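Local coordinates for protein 3-oxosteroid 1-dehydrogenase (Sterolibacterium denitrificans, PDB 7P18) that probably catalyses the FAD-dependent 1,2-dehydrogenation of 3-oxosteroids to 3-oxo-Delta(1)-steroids, handing the electrons on to an acceptor, at residues Thr231-Leu236 / Thr247-Lys252. Residues are numbered along the deposited sequence; the frame is centred on the assembly and turned at random.
With FAD (flavin-adenine dinucleotide), chain C.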
loop_
_atom_site.group_PDB
_atom_site.type_symbol
_atom_site.label_atom_id
_atom_site.label_comp_id
_atom_site.label_asym_id
_atom_site.label_seq_id
_atom_site.Cartn_x
_atom_site.Cartn_y
_atom_site.Cartn_z
ATOM N N THR A 231 -4.263 6.388 -22.430
ATOM C CA THR A 231 -3.552 5.602 -23.470
ATOM C C THR A 231 -3.266 4.210 -22.928
ATOM O O THR A 231 -2.130 3.893 -22.582
ATOM C CB THR A 231 -2.278 6.323 -23.940
ATOM O OG1 THR A 231 -2.641 7.612 -24.433
ATOM C CG2 THR A 231 -1.556 5.574 -25.037
ATOM N N PRO A 232 -4.289 3.348 -22.821
ATOM C CA PRO A 232 -4.106 2.001 -22.303
ATOM C C PRO A 232 -3.291 1.093 -23.232
ATOM O O PRO A 232 -3.563 1.025 -24.440
ATOM C CB PRO A 232 -5.530 1.443 -22.182
ATOM C CG PRO A 232 -6.341 2.269 -23.165
ATOM C CD PRO A 232 -5.698 3.627 -23.162
ATOM N N PHE A 233 -2.337 0.378 -22.642
ATOM C CA PHE A 233 -1.764 -0.841 -23.235
ATOM C C PHE A 233 -2.884 -1.812 -23.565
ATOM O O PHE A 233 -3.789 -2.026 -22.720
ATOM C CB PHE A 233 -0.739 -1.451 -22.270
ATOM C CG PHE A 233 -0.340 -2.853 -22.616
ATOM C CD1 PHE A 233 -1.127 -3.911 -22.218
ATOM C CD2 PHE A 233 0.853 -3.110 -23.287
ATOM C CE1 PHE A 233 -0.755 -5.206 -22.510
ATOM C CE2 PHE A 233 1.225 -4.411 -23.562
ATOM C CZ PHE A 233 0.419 -5.449 -23.187
ATOM N N GLU A 234 -2.771 -2.471 -24.720
ATOM C CA GLU A 234 -3.635 -3.599 -25.126
ATOM C C GLU A 234 -2.865 -4.893 -25.345
ATOM O O GLU A 234 -3.389 -5.951 -25.006
ATOM C CB GLU A 234 -4.252 -3.321 -26.501
ATOM C CG GLU A 234 -5.287 -2.249 -26.513
ATOM C CD GLU A 234 -6.173 -2.288 -27.751
ATOM O OE1 GLU A 234 -5.905 -3.106 -28.724
ATOM O OE2 GLU A 234 -7.130 -1.506 -27.724
ATOM N N SER A 235 -1.704 -4.846 -25.990
ATOM C CA SER A 235 -1.004 -6.099 -26.356
ATOM C C SER A 235 0.487 -5.849 -26.603
ATOM O O SER A 235 0.915 -4.723 -26.769
ATOM C CB SER A 235 -1.683 -6.757 -27.537
ATOM O OG SER A 235 -1.578 -5.916 -28.668
ATOM N N LEU A 236 1.249 -6.920 -26.605
ATOM C CA LEU A 236 2.706 -6.890 -26.870
ATOM C C LEU A 236 2.934 -7.130 -28.374
ATOM O O LEU A 236 2.179 -7.921 -28.974
ATOM C CB LEU A 236 3.338 -8.011 -26.035
ATOM C CG LEU A 236 3.341 -7.785 -24.517
ATOM C CD1 LEU A 236 3.674 -9.074 -23.764
ATOM C CD2 LEU A 236 4.308 -6.705 -24.165
ATOM N N THR A 247 9.261 -6.337 -28.947
ATOM C CA THR A 247 9.835 -5.220 -29.744
ATOM C C THR A 247 8.966 -3.972 -29.623
ATOM O O THR A 247 9.363 -2.918 -30.167
ATOM C CB THR A 247 9.978 -5.644 -31.210
ATOM O OG1 THR A 247 8.684 -6.038 -31.665
ATOM C CG2 THR A 247 10.910 -6.819 -31.364
ATOM N N GLY A 248 7.825 -4.072 -28.923
ATOM C CA GLY A 248 6.921 -2.926 -28.770
ATOM C C GLY A 248 5.595 -3.296 -28.137
ATOM O O GLY A 248 5.441 -4.420 -27.646
ATOM N N ILE A 249 4.644 -2.364 -28.190
ATOM C CA ILE A 249 3.273 -2.582 -27.669
ATOM C C ILE A 249 2.267 -1.986 -28.652
ATOM O O ILE A 249 2.630 -1.069 -29.380
ATOM C CB ILE A 249 3.111 -1.944 -26.277
ATOM C CG1 ILE A 249 3.258 -0.423 -26.306
ATOM C CG2 ILE A 249 4.081 -2.588 -25.296
ATOM C CD1 ILE A 249 2.899 0.281 -25.005
ATOM N N VAL A 250 1.035 -2.463 -28.570
ATOM C CA VAL A 250 -0.165 -1.764 -29.125
ATOM C C VAL A 250 -0.874 -1.051 -27.972
ATOM O O VAL A 250 -1.174 -1.717 -26.954
ATOM C CB VAL A 250 -1.122 -2.761 -29.792
ATOM C CG1 VAL A 250 -2.295 -2.024 -30.438
ATOM C CG2 VAL A 250 -0.387 -3.666 -30.790
ATOM N N VAL A 251 -1.156 0.233 -28.150
ATOM C CA VAL A 251 -2.039 1.023 -27.256
ATOM C C VAL A 251 -3.280 1.492 -28.031
ATOM O O VAL A 251 -3.328 1.373 -29.275
ATOM C CB VAL A 251 -1.302 2.220 -26.645
ATOM C CG1 VAL A 251 -0.120 1.742 -25.802
ATOM C CG2 VAL A 251 -0.871 3.240 -27.712
ATOM N N LYS A 252 -4.258 1.973 -27.281
ATOM C CA LYS A 252 -5.455 2.700 -27.784
ATOM C C LYS A 252 -5.253 4.167 -27.419
ATOM O O LYS A 252 -5.246 4.484 -26.240
ATOM C CB LYS A 252 -6.711 2.066 -27.192
ATOM C CG LYS A 252 -8.015 2.464 -27.858
ATOM C CD LYS A 252 -9.250 1.953 -27.124
ATOM C CE LYS A 252 -10.356 2.989 -27.039
ATOM N NZ LYS A 252 -11.686 2.342 -27.075
HETATM P PA FAD C . -0.013 1.404 -9.307
HETATM O O1A FAD C . 0.605 2.361 -8.353
HETATM O O2A FAD C . -1.482 1.191 -9.057
HETATM O O5B FAD C . 0.237 1.966 -10.766
HETATM C C5B FAD C . -0.246 1.202 -11.902
HETATM C C4B FAD C . -0.689 2.168 -12.958
HETATM O O4B FAD C . -0.848 1.450 -14.212
HETATM C C3B FAD C . -2.033 2.879 -12.694
HETATM O O3B FAD C . -1.912 4.287 -12.864
HETATM C C2B FAD C . -2.980 2.240 -13.714
HETATM O O2B FAD C . -4.087 3.070 -14.040
HETATM C C1B FAD C . -2.020 1.886 -14.850
HETATM N N9A FAD C . -2.504 0.850 -15.762
HETATM C C8A FAD C . -3.291 -0.234 -15.495
HETATM N N7A FAD C . -3.621 -0.911 -16.592
HETATM C C5A FAD C . -2.967 -0.246 -17.621
HETATM C C6A FAD C . -2.902 -0.467 -19.014
HETATM N N6A FAD C . -3.581 -1.424 -19.657
HETATM N N1A FAD C . -2.157 0.392 -19.742
HETATM C C2A FAD C . -1.515 1.377 -19.108
HETATM N N3A FAD C . -1.560 1.729 -17.819
HETATM C C4A FAD C . -2.291 0.843 -17.120
HETATM N N1 FAD C . 2.585 0.145 -0.167
HETATM C C2 FAD C . 3.786 0.477 0.359
HETATM O O2 FAD C . 4.800 -0.202 0.114
HETATM N N3 FAD C . 3.939 1.557 1.131
HETATM C C4 FAD C . 2.865 2.236 1.669
HETATM O O4 FAD C . 3.079 3.279 2.279
HETATM C C4X FAD C . 1.572 1.911 1.178
HETATM N N5 FAD C . 0.518 2.564 1.637
HETATM C C5X FAD C . -0.705 2.271 1.079
HETATM C C6 FAD C . -1.835 3.020 1.481
HETATM C C7 FAD C . -3.067 2.866 0.859
HETATM C C7M FAD C . -4.258 3.701 1.284
HETATM C C8 FAD C . -3.173 1.984 -0.231
HETATM C C8M FAD C . -4.500 1.815 -0.951
HETATM C C9 FAD C . -2.100 1.188 -0.578
HETATM C C9A FAD C . -0.835 1.344 0.022
HETATM N N10 FAD C . 0.279 0.563 -0.324
HETATM C C10 FAD C . 1.528 0.839 0.219
HETATM C "C1'" FAD C . 0.217 -0.374 -1.451
HETATM C "C2'" FAD C . 0.750 0.314 -2.727
HETATM O "O2'" FAD C . 0.091 1.549 -3.002
HETATM C "C3'" FAD C . 0.670 -0.588 -3.970
HETATM O "O3'" FAD C . 0.997 -1.945 -3.662
HETATM C "C4'" FAD C . 1.538 -0.045 -5.085
HETATM O "O4'" FAD C . 1.167 1.308 -5.308
HETATM C "C5'" FAD C . 1.448 -0.828 -6.378
HETATM O "O5'" FAD C . 2.248 -0.110 -7.337
HETATM P P FAD C . 2.186 -0.497 -8.877
HETATM O O1P FAD C . 3.102 0.473 -9.490
HETATM O O2P FAD C . 2.298 -1.937 -9.109
HETATM O O3P FAD C . 0.666 -0.065 -9.302
#
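A classic beta bulge marks this antiparallel hairpin, where Glu234 and Ser235 together face Val250 on the partner strand. Val250 O receives two amides at once: Glu234 N at 2.8 Å, lying in the carbonyl plane, and Ser235 N in a weak bond. Val250 N completes the bulge by donating to Ser235 O (2.9 Å), and before it Lys252 N reaches Pro232 O (3.1 Å). The extra residue shifts the register by one, so Phe233 pairs with Val251 but Leu236 with Ile249. Within the FAD-binding domain of this Rossmann-type flavoprotein, strand 233-239 borders a four-stranded mixed sheet and meets the adenine with its backbone. Phe233 N donates to FAD N1A (2.9 Å) while Phe233 O accepts from FAD N6A (3.1 Å), a pair of bonds that reads the Watson-Crick edge of adenine. CG anti to the backbone N (chi1 166°) carries the Phe233 ring forward along its own strand, placing Ser235 N over one face and Ile249 CG2 at the edge, 3.8 Å from Phe233 CE2. Val13 of strand 10-13 touches both Phe233 and Ile249, linking the hairpin to the parallel sheet. Val250 and Ser235 lie on the face of the sheet opposite Leu236 and Ile249, Val250 CG2 being 3.3 Å from Ser235 OG. There the extended Glu234 runs past Val250 CG1 to rest OE2 against the aliphatic part of Lys252, with Glu234 OE2 still 6.0 Å from Lys252 NZ.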